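5-formaminoimidazole-4-carboxamide-1-(beta)-D-ribofuranosyl 5'-monophosphate synthetase (Methanocaldococcus jannaschii, PDB 2R7L) catalyses the ATP- and formate-dependent formylation of AICAR to FAICAR, a folate-independent step of purine biosynthesis. Local coordinates at residues Gly129-Glu134 with Phe309-Arg314; Phe207-Phe212 with Pro269-Met274; Asp276-Lys281 with Phe294-Leu299. One frame throughout, in Å; residues are numbered along the deposited sequence.

Following the chain from the N terminus, helix 125-135 supplies the first half of interaction 1, whose loop closes only at 309-314. Interactions 2 and 3 both nest inside that loop. Interaction 2 joins strand 205-214 to the start of helix 268-285. Interaction 3 opens further along the same helix and closes soon after on strand 292-300, so interactions 2 and 3 follow in series and do not cross. All three contacts reach one antiparallel sheet, in which strand 292-300 lies between 205-214 and 306-312. Helix 268-285 thus packs on two neighbouring strands, and helix 125-135 on the edge strand. Interactions 1 and 3 also touch ATP.

Interaction 1: residues Gly129-Glu134 with Phe309-Arg314; sequences GKLLRE and FEMSAR. With ATP (adenosine-5'-triphosphate), chain E.
Met311 meets Leu131 and Leu132 through its sulfur, while the flat ring of its segment, Phe309, lies obliquely against ATP on the nucleotide side. Phe309 CD1 lies 3.7 Å from ATP N7. Phe309 CE1 lies 3.7 Å from the ribose C3' of ATP. This is the ATP-grasp fold, with helix 125-135 packed against the last strand of an antiparallel sheet and the nucleotide beyond it.

Phe309 and Glu310 both face Gln297 on the neighbouring strand, which makes a classic beta bulge. Glu310 and Met311 then send their side chains in opposite directions. The CB of Met311 points to the helix, and that of Glu310 points away from it. Met311 SD is the atom that reaches the helix. Met311 SD stands 4.1 Å from Leu131 CD2. The distance from Met311 SD to Leu132 CD2 is 4.0 Å. Leu131 crosses the methionine at about a right angle, while Leu132 slides past it in the opposite direction. With CG between the backbone N and the carbonyl carbon (chi1 71°) and an extended chi2, the Met311 chain carries SD out to the two leucines. The contact is buried. Leu131 also packs on Leu278 of helix 268-285.

On the ATP side, Glu310 CG is 3.5 Å from the alpha-phosphate oxygen O1A of ATP. Glu310 is a predicted magnesium ligand, as is Gln297. The Glu310 chain bends at chi2 and curls back to its own strand. The Met311 backbone N donates a hydrogen bond to Glu310 OE2 over 3.0 Å, meeting the anti side of the carboxylate, 23° out of its plane.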
loop_
_atom_site.group_PDB
_atom_site.type_symbol
_atom_site.label_atom_id
_atom_site.label_comp_id
_atom_site.label_asym_id
_atom_site.label_seq_id
_atom_site.Cartn_x
_atom_site.Cartn_y
_atom_site.Cartn_z
ATOM N N GLY A 129 35.910 -24.880 0.522
ATOM C CA GLY A 129 36.367 -25.346 -0.785
ATOM C C GLY A 129 35.905 -26.759 -1.070
ATOM O O GLY A 129 35.558 -27.097 -2.204
ATOM N N LYS A 130 35.899 -27.587 -0.031
ATOM C CA LYS A 130 35.379 -28.949 -0.129
ATOM C C LYS A 130 33.922 -28.900 -0.571
ATOM O O LYS A 130 33.527 -29.558 -1.537
ATOM C CB LYS A 130 35.505 -29.652 1.226
ATOM C CG LYS A 130 34.983 -31.081 1.263
ATOM C CD LYS A 130 35.371 -31.755 2.578
ATOM C CE LYS A 130 34.735 -33.131 2.718
ATOM N NZ LYS A 130 34.985 -34.000 1.531
ATOM N N LEU A 131 33.132 -28.097 0.134
ATOM C CA LEU A 131 31.714 -27.932 -0.179
ATOM C C LEU A 131 31.484 -27.464 -1.620
ATOM O O LEU A 131 30.730 -28.086 -2.375
ATOM C CB LEU A 131 31.076 -26.955 0.815
ATOM C CG LEU A 131 29.591 -26.601 0.679
ATOM C CD1 LEU A 131 28.715 -27.835 0.451
ATOM C CD2 LEU A 131 29.151 -25.846 1.917
ATOM N N LEU A 132 32.145 -26.373 -1.997
ATOM C CA LEU A 132 31.955 -25.770 -3.318
ATOM C C LEU A 132 32.455 -26.662 -4.433
ATOM O O LEU A 132 31.838 -26.751 -5.498
ATOM C CB LEU A 132 32.670 -24.420 -3.389
ATOM C CG LEU A 132 32.161 -23.348 -2.422
ATOM C CD1 LEU A 132 33.177 -22.223 -2.290
ATOM C CD2 LEU A 132 30.794 -22.809 -2.863
ATOM N N ARG A 133 33.589 -27.313 -4.186
ATOM C CA ARG A 133 34.165 -28.253 -5.138
ATOM C C ARG A 133 33.237 -29.441 -5.318
ATOM O O ARG A 133 32.917 -29.827 -6.442
ATOM C CB ARG A 133 35.553 -28.710 -4.664
ATOM C CG ARG A 133 36.061 -29.997 -5.318
ATOM C CD ARG A 133 37.535 -30.262 -5.000
ATOM N NE ARG A 133 37.844 -30.174 -3.572
ATOM C CZ ARG A 133 37.706 -31.179 -2.711
ATOM N NH1 ARG A 133 37.253 -32.359 -3.130
ATOM N NH2 ARG A 133 38.016 -31.003 -1.430
ATOM N N GLU A 134 32.793 -30.014 -4.203
ATOM C CA GLU A 134 31.900 -31.172 -4.247
ATOM C C GLU A 134 30.511 -30.841 -4.791
ATOM O O GLU A 134 29.887 -31.666 -5.462
ATOM C CB GLU A 134 31.792 -31.822 -2.872
ATOM C CG GLU A 134 33.077 -32.476 -2.411
ATOM C CD GLU A 134 32.833 -33.526 -1.356
ATOM O OE1 GLU A 134 31.964 -34.400 -1.579
ATOM O OE2 GLU A 134 33.509 -33.476 -0.307
ATOM N N PHE A 309 34.430 -17.048 -5.236
ATOM C CA PHE A 309 35.664 -16.927 -4.496
ATOM C C PHE A 309 35.396 -16.941 -3.003
ATOM O O PHE A 309 36.321 -17.045 -2.198
ATOM C CB PHE A 309 36.390 -15.642 -4.896
ATOM C CG PHE A 309 35.622 -14.380 -4.588
ATOM C CD1 PHE A 309 35.687 -13.806 -3.327
ATOM C CD2 PHE A 309 34.862 -13.753 -5.570
ATOM C CE1 PHE A 309 34.997 -12.633 -3.036
ATOM C CE2 PHE A 309 34.170 -12.574 -5.290
ATOM C CZ PHE A 309 34.239 -12.016 -4.021
ATOM N N GLU A 310 34.125 -16.820 -2.637
ATOM C CA GLU A 310 33.725 -16.875 -1.236
ATOM C C GLU A 310 32.253 -17.248 -1.085
ATOM O O GLU A 310 31.501 -17.265 -2.062
ATOM C CB GLU A 310 34.016 -15.550 -0.528
ATOM C CG GLU A 310 35.335 -15.524 0.229
ATOM C CD GLU A 310 35.391 -16.535 1.369
ATOM O OE1 GLU A 310 36.504 -16.814 1.862
ATOM O OE2 GLU A 310 34.328 -17.048 1.779
ATOM N N MET A 311 31.859 -17.555 0.146
ATOM C CA MET A 311 30.474 -17.866 0.462
ATOM C C MET A 311 30.203 -17.680 1.946
ATOM O O MET A 311 31.133 -17.642 2.758
ATOM C CB MET A 311 30.142 -19.299 0.065
ATOM C CG MET A 311 30.804 -20.334 0.949
ATOM S SD MET A 311 29.910 -21.899 0.961
ATOM C CE MET A 311 28.688 -21.570 2.230
ATOM N N SER A 312 28.923 -17.557 2.292
ATOM C CA SER A 312 28.493 -17.503 3.686
ATOM C C SER A 312 27.374 -18.516 3.891
ATOM O O SER A 312 26.661 -18.864 2.946
ATOM C CB SER A 312 28.004 -16.108 4.046
ATOM O OG SER A 312 28.976 -15.134 3.707
ATOM N N ALA A 313 27.230 -18.998 5.121
ATOM C CA ALA A 313 26.230 -20.016 5.425
ATOM C C ALA A 313 25.104 -19.395 6.239
ATOM O O ALA A 313 24.138 -20.063 6.610
ATOM C CB ALA A 313 26.863 -21.178 6.169
ATOM N N ARG A 314 25.255 -18.108 6.528
ATOM C CA ARG A 314 24.191 -17.320 7.122
ATOM C C ARG A 314 24.054 -16.011 6.341
ATOM O O ARG A 314 24.511 -15.917 5.205
ATOM C CB ARG A 314 24.451 -17.083 8.609
ATOM C CG ARG A 314 25.909 -16.925 8.960
ATOM C CD ARG A 314 26.446 -15.628 8.429
ATOM N NE ARG A 314 27.890 -15.552 8.588
ATOM C CZ ARG A 314 28.612 -14.480 8.294
ATOM N NH1 ARG A 314 29.929 -14.500 8.469
ATOM N NH2 ARG A 314 28.015 -13.389 7.830
HETATM P PG ATP E . 34.309 -9.675 3.005
HETATM O O1G ATP E . 33.542 -10.269 4.165
HETATM O O2G ATP E . 33.614 -9.806 1.664
HETATM O O3G ATP E . 34.851 -8.293 3.286
HETATM P PB ATP E . 35.615 -12.117 2.326
HETATM O O1B ATP E . 34.185 -12.574 2.173
HETATM O O2B ATP E . 36.552 -12.952 3.169
HETATM O O3B ATP E . 35.638 -10.603 2.898
HETATM P PA ATP E . 37.775 -12.040 0.426
HETATM O O1A ATP E . 38.084 -13.413 -0.113
HETATM O O2A ATP E . 38.592 -11.412 1.523
HETATM O O3A ATP E . 36.204 -11.997 0.825
HETATM O "O5'" ATP E . 37.798 -11.040 -0.825
HETATM C "C5'" ATP E . 37.918 -9.645 -0.602
HETATM C "C4'" ATP E . 37.896 -8.956 -1.956
HETATM O "O4'" ATP E . 39.064 -9.300 -2.710
HETATM C "C3'" ATP E . 36.721 -9.388 -2.815
HETATM O "O3'" ATP E . 35.548 -8.613 -2.548
HETATM C "C2'" ATP E . 37.243 -9.178 -4.223
HETATM O "O2'" ATP E . 37.048 -7.824 -4.629
HETATM C "C1'" ATP E . 38.739 -9.438 -4.097
HETATM N N9 ATP E . 38.986 -10.839 -4.488
HETATM C C8 ATP E . 38.906 -11.896 -3.657
HETATM N N7 ATP E . 39.173 -13.049 -4.316
HETATM C C5 ATP E . 39.449 -12.732 -5.595
HETATM C C6 ATP E . 39.826 -13.477 -6.816
HETATM N N6 ATP E . 39.960 -14.826 -6.805
HETATM N N1 ATP E . 40.010 -12.763 -7.944
HETATM C C2 ATP E . 39.871 -11.418 -7.971
HETATM N N3 ATP E . 39.542 -10.681 -6.897
HETATM C C4 ATP E . 39.310 -11.272 -5.706
#

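Interaction 2: residues Phe207-Phe212 with Pro269-Met274; sequences FCIHYF and PQVFEM
Tyr211 sends its ring end into the side of helix 268-285, where the hydroxyl meets the backbone of Val271 and one of its methyls. Tyr211 OH donates a hydrogen bond to Val271 O over 2.7 Å. Val271 O lies at the edge of the Tyr211 ring, near its plane. Seen from the acceptor, the hydroxyl is tilted 31° from the carbonyl plane, and the C=O...donor angle is 129°. The bond therefore comes in from the flank of the carbonyl.

Val271 CG1 serves two partners. Val271 CG1 is 3.5 Å from Tyr211 OH and 3.8 Å from Ile209 CG2. In Val271 this methyl points away from the backbone N, which brings it to the two strand residues. Met274, one turn further on, adds its CB at 4.0 Å from Tyr211 OH. Ile209 and Tyr211 are alternate residues of the strand and so share the face turned to the helix.

This is helix-on-sheet packing within the ATP-grasp fold. The strand and helix segments approach to 10.3 Å between axes, at an angle of 57°. The Tyr211 ring also meets the nearly parallel ring of Phe294 on the next strand. Phe272, next to Val271 and pointing away from the strand, packs on Val53 of the second subunit.

The contact is buried, and its polar part is one phenol paired with one main-chain carbonyl. By giving its proton to that oxygen, the hydroxyl is satisfied amid aliphatic carbons of Val271 and Met274. The bond probably holds the end of the ring against this turn of the helix.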
loop_
_atom_site.group_PDB
_atom_site.type_symbol
_atom_site.label_atom_id
_atom_site.label_comp_id
_atom_site.label_asym_id
_atom_site.label_seq_id
_atom_site.Cartn_x
_atom_site.Cartn_y
_atom_site.Cartn_z
ATOM N N PHE A 207 29.238 -10.127 -8.387
ATOM C CA PHE A 207 27.848 -10.357 -8.011
ATOM C C PHE A 207 27.864 -11.180 -6.742
ATOM O O PHE A 207 28.205 -12.357 -6.779
ATOM C CB PHE A 207 27.129 -11.159 -9.094
ATOM C CG PHE A 207 26.983 -10.426 -10.395
ATOM C CD1 PHE A 207 25.910 -9.575 -10.609
ATOM C CD2 PHE A 207 27.911 -10.601 -11.416
ATOM C CE1 PHE A 207 25.765 -8.903 -11.814
ATOM C CE2 PHE A 207 27.776 -9.932 -12.616
ATOM C CZ PHE A 207 26.694 -9.072 -12.812
ATOM N N CYS A 208 27.544 -10.547 -5.617
ATOM C CA CYS A 208 27.301 -11.274 -4.384
ATOM C C CYS A 208 25.817 -11.632 -4.361
ATOM O O CYS A 208 24.956 -10.770 -4.213
ATOM C CB CYS A 208 27.702 -10.439 -3.167
ATOM S SG CYS A 208 29.431 -9.819 -3.226
ATOM N N ILE A 209 25.530 -12.916 -4.541
ATOM C CA ILE A 209 24.168 -13.392 -4.741
ATOM C C ILE A 209 23.570 -13.913 -3.441
ATOM O O ILE A 209 24.102 -14.838 -2.813
ATOM C CB ILE A 209 24.138 -14.485 -5.826
ATOM C CG1 ILE A 209 24.804 -13.955 -7.106
ATOM C CG2 ILE A 209 22.709 -14.927 -6.097
ATOM C CD1 ILE A 209 25.325 -15.035 -8.049
ATOM N N HIS A 210 22.464 -13.305 -3.028
ATOM C CA HIS A 210 21.848 -13.664 -1.758
ATOM C C HIS A 210 20.660 -14.603 -1.969
ATOM O O HIS A 210 19.645 -14.232 -2.572
ATOM C CB HIS A 210 21.471 -12.407 -0.972
ATOM C CG HIS A 210 22.582 -11.401 -0.892
ATOM N ND1 HIS A 210 23.529 -11.415 0.109
ATOM C CD2 HIS A 210 22.904 -10.362 -1.699
ATOM C CE1 HIS A 210 24.384 -10.425 -0.082
ATOM N NE2 HIS A 210 24.024 -9.769 -1.169
ATOM N N TYR A 211 20.810 -15.834 -1.496
ATOM C CA TYR A 211 19.763 -16.841 -1.638
ATOM C C TYR A 211 19.054 -17.060 -0.301
ATOM O O TYR A 211 19.548 -16.661 0.753
ATOM C CB TYR A 211 20.339 -18.192 -2.082
ATOM C CG TYR A 211 21.153 -18.223 -3.360
ATOM C CD1 TYR A 211 20.607 -18.719 -4.533
ATOM C CD2 TYR A 211 22.486 -17.807 -3.378
ATOM C CE1 TYR A 211 21.350 -18.781 -5.700
ATOM C CE2 TYR A 211 23.237 -17.857 -4.543
ATOM C CZ TYR A 211 22.662 -18.353 -5.695
ATOM O OH TYR A 211 23.383 -18.410 -6.853
ATOM N N PHE A 212 17.907 -17.728 -0.354
ATOM C CA PHE A 212 17.229 -18.194 0.848
ATOM C C PHE A 212 16.737 -19.608 0.583
ATOM O O PHE A 212 15.978 -19.830 -0.363
ATOM C CB PHE A 212 16.039 -17.292 1.203
ATOM C CG PHE A 212 15.410 -17.609 2.539
ATOM C CD1 PHE A 212 15.851 -16.986 3.685
ATOM C CD2 PHE A 212 14.396 -18.552 2.645
ATOM C CE1 PHE A 212 15.280 -17.272 4.921
ATOM C CE2 PHE A 212 13.828 -18.847 3.879
ATOM C CZ PHE A 212 14.279 -18.206 5.018
ATOM N N PRO A 269 19.318 -18.969 -14.827
ATOM C CA PRO A 269 19.370 -20.427 -14.709
ATOM C C PRO A 269 20.682 -20.909 -14.094
ATOM O O PRO A 269 20.678 -21.834 -13.280
ATOM C CB PRO A 269 19.234 -20.907 -16.157
ATOM C CG PRO A 269 18.490 -19.799 -16.849
ATOM C CD PRO A 269 19.027 -18.540 -16.206
ATOM N N GLN A 270 21.793 -20.273 -14.461
ATOM C CA GLN A 270 23.085 -20.589 -13.855
ATOM C C GLN A 270 23.089 -20.201 -12.380
ATOM O O GLN A 270 23.542 -20.967 -11.531
ATOM C CB GLN A 270 24.230 -19.873 -14.592
ATOM C CG GLN A 270 25.614 -20.341 -14.160
ATOM C CD GLN A 270 26.760 -19.474 -14.708
ATOM O OE1 GLN A 270 27.829 -19.403 -14.102
ATOM N NE2 GLN A 270 26.536 -18.818 -15.848
ATOM N N VAL A 271 22.600 -18.995 -12.087
ATOM C CA VAL A 271 22.505 -18.504 -10.710
ATOM C C VAL A 271 21.718 -19.478 -9.834
ATOM O O VAL A 271 22.159 -19.847 -8.739
ATOM C CB VAL A 271 21.834 -17.113 -10.652
ATOM C CG1 VAL A 271 21.491 -16.743 -9.220
ATOM C CG2 VAL A 271 22.726 -16.046 -11.308
ATOM N N PHE A 272 20.558 -19.902 -10.326
ATOM C CA PHE A 272 19.697 -20.815 -9.567
ATOM C C PHE A 272 20.330 -22.199 -9.432
ATOM O O PHE A 272 20.327 -22.786 -8.343
ATOM C CB PHE A 272 18.303 -20.908 -10.200
ATOM C CG PHE A 272 17.350 -19.833 -9.738
ATOM C CD1 PHE A 272 17.055 -18.749 -10.552
ATOM C CD2 PHE A 272 16.755 -19.905 -8.487
ATOM C CE1 PHE A 272 16.181 -17.753 -10.127
ATOM C CE2 PHE A 272 15.886 -18.914 -8.052
ATOM C CZ PHE A 272 15.593 -17.842 -8.874
ATOM N N GLU A 273 20.884 -22.711 -10.531
ATOM C CA GLU A 273 21.566 -24.017 -10.510
ATOM C C GLU A 273 22.681 -24.063 -9.465
ATOM O O GLU A 273 22.858 -25.068 -8.780
ATOM C CB GLU A 273 22.120 -24.369 -11.895
ATOM C CG GLU A 273 22.755 -25.748 -11.991
ATOM C CD GLU A 273 21.737 -26.877 -11.910
ATOM O OE1 GLU A 273 20.667 -26.762 -12.544
ATOM O OE2 GLU A 273 22.008 -27.883 -11.219
ATOM N N MET A 274 23.424 -22.967 -9.340
ATOM C CA MET A 274 24.495 -22.880 -8.356
ATOM C C MET A 274 23.943 -22.992 -6.953
ATOM O O MET A 274 24.511 -23.682 -6.094
ATOM C CB MET A 274 25.255 -21.557 -8.495
ATOM C CG MET A 274 26.057 -21.423 -9.775
ATOM S SD MET A 274 26.613 -19.726 -10.032
ATOM C CE MET A 274 27.728 -19.506 -8.651
#

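Interaction 3: residues Asp276-Lys281 with Phe294-Leu299; sequences DKLVAK and FCLQSL. With ATP (adenosine-5'-triphosphate), chain E.
Helix segment 276-281 runs across strand segment 294-299 at 125° between their directions, with axes 10.8 Å apart, and this sets Leu278 and Val279 against Phe294 and Leu296. It is helix-on-sheet packing in the ATP-grasp fold. Leu278 CD2 is the central methyl, 3.6 Å from Phe294 CD1 and 3.7 Å from Leu296 CD2. Val279 CG2 lies on the same side of the Phe294 ring plane, near the opposite ring bond, 3.7 Å from Phe294 CE2. Both methyls approach the ring obliquely. In Phe294, CG takes the crowded position between the backbone N and the carbonyl carbon (chi1 70°), which turns the ring toward the helix. An alanine here is likely to open a gap between strand and helix and leave the methyls of Leu278 and Val279 without their shared partner.

Leu278 also touches Leu131 and Leu132 of helix 125-135. Asp276 makes a salt bridge to Arg57 of the second subunit. Across the strand lies the nucleotide. Leu299 CD1 is 3.6 Å from ATP C2, at the adenine. Gln297, a predicted magnesium ligand, extends to the phosphates, and its NE2 donates a nearly straight hydrogen bond to ATP O1B (2.9 Å, 168°).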
loop_
_atom_site.group_PDB
_atom_site.type_symbol
_atom_site.label_atom_id
_atom_site.label_comp_id
_atom_site.label_asym_id
_atom_site.label_seq_id
_atom_site.Cartn_x
_atom_site.Cartn_y
_atom_site.Cartn_z
ATOM N N ASP A 276 21.010 -24.358 -6.175
ATOM C CA ASP A 276 20.457 -25.704 -6.028
ATOM C C ASP A 276 21.548 -26.718 -5.678
ATOM O O ASP A 276 21.365 -27.545 -4.785
ATOM C CB ASP A 276 19.704 -26.119 -7.296
ATOM C CG ASP A 276 18.372 -25.390 -7.452
ATOM O OD1 ASP A 276 17.957 -24.712 -6.488
ATOM O OD2 ASP A 276 17.739 -25.496 -8.527
ATOM N N LYS A 277 22.689 -26.630 -6.362
ATOM C CA LYS A 277 23.797 -27.565 -6.141
ATOM C C LYS A 277 24.423 -27.415 -4.767
ATOM O O LYS A 277 24.666 -28.406 -4.081
ATOM C CB LYS A 277 24.877 -27.396 -7.212
ATOM C CG LYS A 277 24.480 -27.878 -8.587
ATOM C CD LYS A 277 25.615 -27.624 -9.564
ATOM C CE LYS A 277 25.319 -28.193 -10.933
ATOM N NZ LYS A 277 26.445 -27.912 -11.861
ATOM N N LEU A 278 24.695 -26.181 -4.363
ATOM C CA LEU A 278 25.261 -25.938 -3.038
ATOM C C LEU A 278 24.377 -26.536 -1.953
ATOM O O LEU A 278 24.868 -27.117 -0.982
ATOM C CB LEU A 278 25.454 -24.438 -2.787
ATOM C CG LEU A 278 26.045 -24.094 -1.417
ATOM C CD1 LEU A 278 27.468 -24.633 -1.296
ATOM C CD2 LEU A 278 26.035 -22.605 -1.163
ATOM N N VAL A 279 23.069 -26.388 -2.130
ATOM C CA VAL A 279 22.087 -26.862 -1.160
ATOM C C VAL A 279 22.010 -28.391 -1.116
ATOM O O VAL A 279 22.012 -28.984 -0.040
ATOM C CB VAL A 279 20.695 -26.224 -1.433
ATOM C CG1 VAL A 279 19.555 -27.153 -1.019
ATOM C CG2 VAL A 279 20.600 -24.872 -0.731
ATOM N N ALA A 280 21.962 -29.015 -2.288
ATOM C CA ALA A 280 21.893 -30.467 -2.390
ATOM C C ALA A 280 23.111 -31.152 -1.769
ATOM O O ALA A 280 22.976 -32.190 -1.126
ATOM C CB ALA A 280 21.713 -30.895 -3.847
ATOM N N LYS A 281 24.295 -30.567 -1.942
ATOM C CA LYS A 281 25.502 -31.160 -1.371
ATOM C C LYS A 281 25.615 -30.912 0.126
ATOM O O LYS A 281 26.048 -31.790 0.868
ATOM C CB LYS A 281 26.770 -30.674 -2.088
ATOM C CG LYS A 281 28.065 -31.370 -1.613
ATOM C CD LYS A 281 28.065 -32.886 -1.890
ATOM C CE LYS A 281 27.926 -33.181 -3.384
ATOM N NZ LYS A 281 27.723 -34.631 -3.693
ATOM N N PHE A 294 21.815 -17.674 2.583
ATOM C CA PHE A 294 23.205 -17.949 2.217
ATOM C C PHE A 294 23.597 -17.168 0.972
ATOM O O PHE A 294 22.749 -16.819 0.144
ATOM C CB PHE A 294 23.480 -19.450 2.040
ATOM C CG PHE A 294 22.843 -20.064 0.821
ATOM C CD1 PHE A 294 23.523 -20.104 -0.387
ATOM C CD2 PHE A 294 21.585 -20.640 0.893
ATOM C CE1 PHE A 294 22.952 -20.687 -1.511
ATOM C CE2 PHE A 294 21.005 -21.229 -0.232
ATOM C CZ PHE A 294 21.694 -21.255 -1.430
ATOM N N CYS A 295 24.891 -16.899 0.853
ATOM C CA CYS A 295 25.407 -16.001 -0.172
ATOM C C CYS A 295 26.552 -16.649 -0.940
ATOM O O CYS A 295 27.456 -17.239 -0.336
ATOM C CB CYS A 295 25.896 -14.717 0.497
ATOM S SG CYS A 295 26.658 -13.504 -0.597
ATOM N N LEU A 296 26.496 -16.558 -2.264
ATOM C CA LEU A 296 27.644 -16.885 -3.111
ATOM C C LEU A 296 28.281 -15.590 -3.598
ATOM O O LEU A 296 27.636 -14.792 -4.287
ATOM C CB LEU A 296 27.232 -17.746 -4.312
ATOM C CG LEU A 296 26.760 -19.170 -3.994
ATOM C CD1 LEU A 296 26.562 -19.948 -5.261
ATOM C CD2 LEU A 296 27.734 -19.886 -3.079
ATOM N N GLN A 297 29.539 -15.377 -3.232
ATOM C CA GLN A 297 30.270 -14.185 -3.656
ATOM C C GLN A 297 31.086 -14.526 -4.890
ATOM O O GLN A 297 32.060 -15.267 -4.817
ATOM C CB GLN A 297 31.177 -13.692 -2.537
ATOM C CG GLN A 297 30.419 -13.302 -1.290
ATOM C CD GLN A 297 31.260 -13.399 -0.051
ATOM O OE1 GLN A 297 31.083 -14.309 0.757
ATOM N NE2 GLN A 297 32.196 -12.466 0.109
ATOM N N SER A 298 30.686 -13.992 -6.031
ATOM C CA SER A 298 31.235 -14.468 -7.285
ATOM C C SER A 298 31.766 -13.377 -8.204
ATOM O O SER A 298 31.565 -12.184 -7.968
ATOM C CB SER A 298 30.185 -15.296 -8.016
ATOM O OG SER A 298 29.082 -14.490 -8.386
ATOM N N LEU A 299 32.467 -13.803 -9.248
ATOM C CA LEU A 299 32.937 -12.900 -10.279
ATOM C C LEU A 299 32.557 -13.493 -11.617
ATOM O O LEU A 299 32.775 -14.672 -11.864
ATOM C CB LEU A 299 34.452 -12.689 -10.184
ATOM C CG LEU A 299 34.920 -11.877 -8.972
ATOM C CD1 LEU A 299 36.399 -12.126 -8.655
ATOM C CD2 LEU A 299 34.651 -10.394 -9.181
HETATM P PG ATP E . 34.309 -9.675 3.005
HETATM O O1G ATP E . 33.542 -10.269 4.165
HETATM O O2G ATP E . 33.614 -9.806 1.664
HETATM O O3G ATP E . 34.851 -8.293 3.286
HETATM P PB ATP E . 35.615 -12.117 2.326
HETATM O O1B ATP E . 34.185 -12.574 2.173
HETATM O O2B ATP E . 36.552 -12.952 3.169
HETATM O O3B ATP E . 35.638 -10.603 2.898
HETATM P PA ATP E . 37.775 -12.040 0.426
HETATM O O1A ATP E . 38.084 -13.413 -0.113
HETATM O O2A ATP E . 38.592 -11.412 1.523
HETATM O O3A ATP E . 36.204 -11.997 0.825
HETATM O "O5'" ATP E . 37.798 -11.040 -0.825
HETATM C "C5'" ATP E . 37.918 -9.645 -0.602
HETATM C "C4'" ATP E . 37.896 -8.956 -1.956
HETATM O "O4'" ATP E . 39.064 -9.300 -2.710
HETATM C "C3'" ATP E . 36.721 -9.388 -2.815
HETATM O "O3'" ATP E . 35.548 -8.613 -2.548
HETATM C "C2'" ATP E . 37.243 -9.178 -4.223
HETATM O "O2'" ATP E . 37.048 -7.824 -4.629
HETATM C "C1'" ATP E . 38.739 -9.438 -4.097
HETATM N N9 ATP E . 38.986 -10.839 -4.488
HETATM C C8 ATP E . 38.906 -11.896 -3.657
HETATM N N7 ATP E . 39.173 -13.049 -4.316
HETATM C C5 ATP E . 39.449 -12.732 -5.595
HETATM C C6 ATP E . 39.826 -13.477 -6.816
HETATM N N6 ATP E . 39.960 -14.826 -6.805
HETATM N N1 ATP E . 40.010 -12.763 -7.944
HETATM C C2 ATP E . 39.871 -11.418 -7.971
HETATM N N3 ATP E . 39.542 -10.681 -6.897
HETATM C C4 ATP E . 39.310 -11.272 -5.706
#